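Local atomic coordinates of putative uncharacterized protein PH0300 (Pyrococcus horikoshii, PDB entry 3VRH), a protein that catalyses the ATP-dependent 2-thiolation of 5-methyluridine 54 in the T loop of tRNAs, a modification that stabilises tRNA at high temperature. Residues A[48-53]-A[72-77]; A[149-154]-A[188-193]. All coordinates share one frame; numbering follows the deposited sequence.

Contact 1: residues A[48-53]-A[72-77]; sequences ERILVA and YNIECL. With BCN (bicine), chain D.
I50 and V52 pair in parallel with residues 73-77 through four backbone hydrogen bonds. I50 N donates to N73 O at 2.8 Å and I50 O accepts from E75 N. V52 repeats the pattern with E75 O and L77 N, so the N-H and the C=O of each residue are both used.

One salt bridge joins the side chains. R49 NE meets E75 OE2 at 3.1 Å, with a nearly straight N-H...O angle of 171°. The oxygen lies in the guanidinium plane, whereas NE comes from above the carboxylate, 58° out of its plane. Chi1 (-171°) carries the R49 stem past ND2 of N73, and a bend at chi2 brings NE to E75. N146 O also accepts from R49 NH1, and H106 NE2 bonds E75 OE1. A methionine in place of R49 would probably leave E75 OE2 without its charged mate and N146 O without its donor.

The apolar contacts lie on both faces of the sheet. I50 CD1 reaches Y72 CD2 at 3.6 Å, and L51 CD1 touches L77 CB at 3.8 Å.

At the strand end, A53 O accepts from O6 of bicine at 2.8 Å. The beta-alpha-beta unit of this PP-loop domain thus places a backbone carbonyl at the ATP site.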
loop_
_atom_site.group_PDB
_atom_site.type_symbol
_atom_site.label_atom_id
_atom_site.label_comp_id
_atom_site.label_asym_id
_atom_site.label_seq_id
_atom_site.Cartn_x
_atom_site.Cartn_y
_atom_site.Cartn_z
ATOM N N GLU A 48 -9.438 -11.835 33.703
ATOM C CA GLU A 48 -9.748 -12.693 32.555
ATOM C C GLU A 48 -8.879 -13.957 32.477
ATOM O O GLU A 48 -7.709 -13.954 32.866
ATOM C CB GLU A 48 -9.628 -11.906 31.250
ATOM C CG GLU A 48 -10.883 -11.170 30.845
ATOM C CD GLU A 48 -10.666 -10.259 29.649
ATOM O OE1 GLU A 48 -9.695 -9.471 29.651
ATOM O OE2 GLU A 48 -11.475 -10.327 28.708
ATOM N N ARG A 49 -9.475 -15.043 31.998
ATOM C CA ARG A 49 -8.720 -16.254 31.715
ATOM C C ARG A 49 -8.284 -16.206 30.256
ATOM O O ARG A 49 -9.100 -16.242 29.350
ATOM C CB ARG A 49 -9.546 -17.504 32.010
ATOM C CG ARG A 49 -8.732 -18.789 31.936
ATOM C CD ARG A 49 -9.174 -19.810 32.979
ATOM N NE ARG A 49 -8.903 -21.177 32.538
ATOM C CZ ARG A 49 -9.780 -21.926 31.873
ATOM N NH1 ARG A 49 -10.980 -21.432 31.580
ATOM N NH2 ARG A 49 -9.460 -23.164 31.498
ATOM N N ILE A 50 -6.985 -16.100 30.038
ATOM C CA ILE A 50 -6.479 -15.825 28.702
ATOM C C ILE A 50 -5.756 -17.021 28.102
ATOM O O ILE A 50 -4.960 -17.682 28.769
ATOM C CB ILE A 50 -5.545 -14.623 28.732
ATOM C CG1 ILE A 50 -6.247 -13.461 29.447
ATOM C CG2 ILE A 50 -5.119 -14.258 27.317
ATOM C CD1 ILE A 50 -5.307 -12.486 30.153
ATOM N N LEU A 51 -6.044 -17.295 26.836
ATOM C CA LEU A 51 -5.386 -18.375 26.125
ATOM C C LEU A 51 -4.391 -17.800 25.115
ATOM O O LEU A 51 -4.748 -16.909 24.341
ATOM C CB LEU A 51 -6.427 -19.222 25.400
ATOM C CG LEU A 51 -5.829 -20.379 24.599
ATOM C CD1 LEU A 51 -5.290 -21.435 25.549
ATOM C CD2 LEU A 51 -6.816 -20.977 23.592
ATOM N N VAL A 52 -3.149 -18.283 25.130
ATOM C CA VAL A 52 -2.161 -17.864 24.119
ATOM C C VAL A 52 -1.797 -19.058 23.242
ATOM O O VAL A 52 -1.387 -20.117 23.741
ATOM C CB VAL A 52 -0.878 -17.265 24.738
ATOM C CG1 VAL A 52 0.099 -16.836 23.640
ATOM C CG2 VAL A 52 -1.216 -16.085 25.634
ATOM N N ALA A 53 -1.982 -18.895 21.937
ATOM C CA ALA A 53 -1.701 -19.966 20.982
ATOM C C ALA A 53 -0.226 -19.937 20.711
ATOM O O ALA A 53 0.260 -19.009 20.082
ATOM C CB ALA A 53 -2.476 -19.746 19.676
ATOM N N TYR A 72 -0.972 -11.582 34.304
ATOM C CA TYR A 72 -2.227 -12.069 33.749
ATOM C C TYR A 72 -2.410 -13.561 33.962
ATOM O O TYR A 72 -1.447 -14.282 34.211
ATOM C CB TYR A 72 -2.339 -11.710 32.258
ATOM C CG TYR A 72 -2.577 -10.237 32.068
ATOM C CD1 TYR A 72 -1.516 -9.351 32.029
ATOM C CD2 TYR A 72 -3.863 -9.731 31.971
ATOM C CE1 TYR A 72 -1.726 -7.989 31.877
ATOM C CE2 TYR A 72 -4.087 -8.378 31.825
ATOM C CZ TYR A 72 -3.014 -7.509 31.781
ATOM O OH TYR A 72 -3.217 -6.157 31.640
ATOM N N ASN A 73 -3.655 -14.019 33.873
ATOM C CA ASN A 73 -3.959 -15.436 34.045
ATOM C C ASN A 73 -3.912 -16.152 32.697
ATOM O O ASN A 73 -4.896 -16.184 31.964
ATOM C CB ASN A 73 -5.332 -15.625 34.712
ATOM C CG ASN A 73 -5.742 -17.084 34.795
ATOM O OD1 ASN A 73 -4.898 -17.980 34.745
ATOM N ND2 ASN A 73 -7.042 -17.330 34.915
ATOM N N ILE A 74 -2.766 -16.731 32.364
ATOM C CA ILE A 74 -2.638 -17.256 31.016
ATOM C C ILE A 74 -2.371 -18.751 30.974
ATOM O O ILE A 74 -1.632 -19.290 31.797
ATOM C CB ILE A 74 -1.570 -16.498 30.202
ATOM C CG1 ILE A 74 -0.195 -16.699 30.821
ATOM C CG2 ILE A 74 -1.888 -14.998 30.119
ATOM C CD1 ILE A 74 0.857 -17.007 29.802
ATOM N N GLU A 75 -3.009 -19.417 30.021
ATOM C CA GLU A 75 -2.678 -20.795 29.685
ATOM C C GLU A 75 -2.329 -20.790 28.203
ATOM O O GLU A 75 -2.719 -19.867 27.480
ATOM C CB GLU A 75 -3.849 -21.737 29.999
ATOM C CG GLU A 75 -4.290 -21.659 31.487
ATOM C CD GLU A 75 -5.382 -22.654 31.873
ATOM O OE1 GLU A 75 -5.532 -23.689 31.196
ATOM O OE2 GLU A 75 -6.092 -22.399 32.871
ATOM N N CYS A 76 -1.582 -21.794 27.754
ATOM C CA CYS A 76 -1.133 -21.817 26.376
ATOM C C CYS A 76 -1.647 -23.030 25.645
ATOM O O CYS A 76 -1.891 -24.082 26.251
ATOM C CB CYS A 76 0.386 -21.759 26.309
ATOM S SG CYS A 76 1.046 -20.342 27.180
ATOM N N LEU A 77 -1.829 -22.865 24.340
ATOM C CA LEU A 77 -2.243 -23.950 23.475
ATOM C C LEU A 77 -1.275 -24.050 22.308
ATOM O O LEU A 77 -1.030 -23.059 21.614
ATOM C CB LEU A 77 -3.653 -23.706 22.941
ATOM C CG LEU A 77 -4.071 -24.571 21.748
ATOM C CD1 LEU A 77 -4.206 -26.026 22.160
ATOM C CD2 LEU A 77 -5.370 -24.063 21.121
HETATM N N1 BCN D . 1.456 -15.955 16.245
HETATM C C1 BCN D . 2.078 -14.625 15.853
HETATM C C2 BCN D . 2.182 -14.391 14.393
HETATM O O21 BCN D . 1.347 -14.966 13.648
HETATM O O22 BCN D . 3.090 -13.669 13.923
HETATM C C3 BCN D . 2.492 -17.016 16.369
HETATM C C4 BCN D . 3.968 -16.596 16.541
HETATM O O4 BCN D . 4.742 -17.253 17.190
HETATM C C5 BCN D . 0.757 -15.813 17.521
HETATM C C6 BCN D . -0.106 -16.952 17.860
HETATM O O6 BCN D . -0.942 -16.858 18.697
HETATM O O HOH W 1 -5.857 -12.248 33.486
#

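Contact 2: residues A[149-154]-A[188-193]; sequences DAIATG and KFIKKV. With BCN (bicine), chain D.
I151 makes the tight centre of this contact. Its N donates to K191 O at 2.7 Å, and its O accepts from V193 N. T153 N then closes on V193 O at 3.0 Å. The strands run parallel, 23° apart.

Small side chains lie close here. A152 CB meets V193 CG2 at 3.9 Å. With CG1 of V193 anti to the carbonyl carbon (chi1 -63°), CG2 falls between the backbone N and the carbonyl carbon, near I151 O. On the other face, I151 CB packs against CG of K192, so the lysine contributes its aliphatic stem.

The opposite end is looser. D149, I190 and K191 are partly exposed, and water joins the backbones in place of a direct bond. It donates to D149 O at 2.6 Å and accepts from K191 N at 3.2 Å. I190 CG2 lies against A150 N. A bend at chi3 (70°) brings K191 CE beside A150 CB at 4.0 Å. Its NZ bonds L43 O and forms a salt bridge with E48.

Past the strand, T153 and G154 line the bicine pocket, and G154 is an ATP-binding residue. T153 OG1 is hydrogen-bonded to H155 ND1, another pocket residue. T153 CB and CG2 each lie 3.5 Å from O6 of bicine.

I151 rests on M139 and A143 of helix 127-145. Strand 49-53 flanks residues 150-152 on one side and strand 191-193 on the other. Strand 182-183 follows beyond 191-193, with I182 touching K191 and V193.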
loop_
_atom_site.group_PDB
_atom_site.type_symbol
_atom_site.label_atom_id
_atom_site.label_comp_id
_atom_site.label_asym_id
_atom_site.label_seq_id
_atom_site.Cartn_x
_atom_site.Cartn_y
_atom_site.Cartn_z
ATOM N N ASP A 149 -11.810 -16.419 28.266
ATOM C CA ASP A 149 -12.416 -15.120 27.986
ATOM C C ASP A 149 -11.783 -14.414 26.797
ATOM O O ASP A 149 -12.371 -13.493 26.230
ATOM C CB ASP A 149 -12.316 -14.213 29.209
ATOM C CG ASP A 149 -13.014 -14.802 30.415
ATOM O OD1 ASP A 149 -14.139 -15.321 30.254
ATOM O OD2 ASP A 149 -12.424 -14.771 31.512
ATOM N N ALA A 150 -10.579 -14.834 26.424
ATOM C CA ALA A 150 -9.831 -14.100 25.420
ATOM C C ALA A 150 -8.715 -14.964 24.861
ATOM O O ALA A 150 -8.165 -15.823 25.551
ATOM C CB ALA A 150 -9.251 -12.834 26.033
ATOM N N ILE A 151 -8.389 -14.725 23.600
ATOM C CA ILE A 151 -7.233 -15.328 22.957
ATOM C C ILE A 151 -6.275 -14.193 22.632
ATOM O O ILE A 151 -6.661 -13.211 21.991
ATOM C CB ILE A 151 -7.645 -16.023 21.656
ATOM C CG1 ILE A 151 -8.543 -17.214 21.959
ATOM C CG2 ILE A 151 -6.430 -16.428 20.840
ATOM C CD1 ILE A 151 -9.199 -17.801 20.746
ATOM N N ALA A 152 -5.037 -14.306 23.090
ATOM C CA ALA A 152 -4.005 -13.334 22.734
ATOM C C ALA A 152 -3.049 -13.952 21.710
ATOM O O ALA A 152 -2.585 -15.077 21.903
ATOM C CB ALA A 152 -3.247 -12.894 23.967
ATOM N N THR A 153 -2.784 -13.227 20.616
ATOM C CA THR A 153 -1.812 -13.655 19.614
ATOM C C THR A 153 -0.581 -12.733 19.605
ATOM O O THR A 153 -0.568 -11.698 20.266
ATOM C CB THR A 153 -2.446 -13.743 18.217
ATOM O OG1 THR A 153 -2.845 -12.440 17.800
ATOM C CG2 THR A 153 -3.675 -14.655 18.237
ATOM N N GLY A 154 0.454 -13.122 18.872
ATOM C CA GLY A 154 1.750 -12.469 18.945
ATOM C C GLY A 154 2.073 -11.479 17.827
ATOM O O GLY A 154 3.196 -10.992 17.735
ATOM N N LYS A 188 -20.082 -17.082 19.376
ATOM C CA LYS A 188 -19.122 -18.111 19.763
ATOM C C LYS A 188 -17.683 -17.815 19.296
ATOM O O LYS A 188 -16.771 -18.619 19.524
ATOM C CB LYS A 188 -19.600 -19.499 19.334
ATOM C CG LYS A 188 -20.953 -19.880 19.928
ATOM C CD LYS A 188 -21.287 -21.341 19.668
ATOM C CE LYS A 188 -22.604 -21.734 20.314
ATOM N NZ LYS A 188 -22.932 -23.169 20.069
ATOM N N PHE A 189 -17.487 -16.655 18.667
ATOM C CA PHE A 189 -16.142 -16.117 18.428
ATOM C C PHE A 189 -15.602 -15.442 19.680
ATOM O O PHE A 189 -16.092 -14.384 20.089
ATOM C CB PHE A 189 -16.149 -15.114 17.274
ATOM C CG PHE A 189 -16.226 -15.753 15.916
ATOM C CD1 PHE A 189 -15.593 -16.962 15.665
ATOM C CD2 PHE A 189 -16.929 -15.141 14.882
ATOM C CE1 PHE A 189 -15.658 -17.552 14.408
ATOM C CE2 PHE A 189 -17.001 -15.725 13.624
ATOM C CZ PHE A 189 -16.362 -16.931 13.386
ATOM N N ILE A 190 -14.598 -16.059 20.296
ATOM C CA ILE A 190 -13.971 -15.521 21.495
ATOM C C ILE A 190 -13.187 -14.258 21.158
ATOM O O ILE A 190 -12.644 -14.144 20.060
ATOM C CB ILE A 190 -13.005 -16.560 22.130
ATOM C CG1 ILE A 190 -13.739 -17.867 22.434
ATOM C CG2 ILE A 190 -12.366 -16.006 23.391
ATOM C CD1 ILE A 190 -14.812 -17.729 23.485
ATOM N N LYS A 191 -13.130 -13.321 22.103
ATOM C CA LYS A 191 -12.346 -12.099 21.939
ATOM C C LYS A 191 -10.884 -12.421 21.628
ATOM O O LYS A 191 -10.246 -13.184 22.369
ATOM C CB LYS A 191 -12.410 -11.228 23.202
ATOM C CG LYS A 191 -11.542 -9.979 23.113
ATOM C CD LYS A 191 -11.829 -8.978 24.220
ATOM C CE LYS A 191 -11.345 -9.493 25.555
ATOM N NZ LYS A 191 -11.030 -8.384 26.500
ATOM N N LYS A 192 -10.374 -11.842 20.539
ATOM C CA LYS A 192 -8.972 -11.992 20.136
ATOM C C LYS A 192 -8.267 -10.653 20.227
ATOM O O LYS A 192 -8.763 -9.657 19.693
ATOM C CB LYS A 192 -8.846 -12.539 18.699
ATOM C CG LYS A 192 -9.167 -14.012 18.575
ATOM C CD LYS A 192 -9.039 -14.562 17.150
ATOM C CE LYS A 192 -7.626 -15.047 16.819
ATOM N NZ LYS A 192 -7.582 -15.643 15.439
ATOM N N VAL A 193 -7.114 -10.638 20.894
ATOM C CA VAL A 193 -6.336 -9.422 21.094
ATOM C C VAL A 193 -4.870 -9.599 20.690
ATOM O O VAL A 193 -4.365 -10.722 20.619
ATOM C CB VAL A 193 -6.413 -8.930 22.557
ATOM C CG1 VAL A 193 -7.832 -8.569 22.925
ATOM C CG2 VAL A 193 -5.863 -10.000 23.516
HETATM N N1 BCN D . 1.456 -15.955 16.245
HETATM C C1 BCN D . 2.078 -14.625 15.853
HETATM C C2 BCN D . 2.182 -14.391 14.393
HETATM O O21 BCN D . 1.347 -14.966 13.648
HETATM O O22 BCN D . 3.090 -13.669 13.923
HETATM C C3 BCN D . 2.492 -17.016 16.369
HETATM C C4 BCN D . 3.968 -16.596 16.541
HETATM O O4 BCN D . 4.742 -17.253 17.190
HETATM C C5 BCN D . 0.757 -15.813 17.521
HETATM C C6 BCN D . -0.106 -16.952 17.860
HETATM O O6 BCN D . -0.942 -16.858 18.697
HETATM O O HOH W 2 -14.586 -13.317 24.963
#

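How the contacts relate
Contacts 1 and 2 are parallel pairings in one sheet. Strands 49-53 and 150-152 are neighbours, joined by probable hydrogen bonds from L51 N to A150 O and from A152 N to L51 O. Both contacts are buried toward the bicine end and partly exposed where their strands begin; E75 and K192 are partly exposed too. Helix 127-145 packs on both, whereas helix 58-69 packs on the V52, I74 and C76 face of contact 1. Contact 1 is the larger and has a salt bridge between its own strands. Contact 2 has none between its segments; its charged link runs to contact 1. Both meet bicine at C-terminal strand ends: A53 through a hydrogen bond, T153 and G154 by close approach.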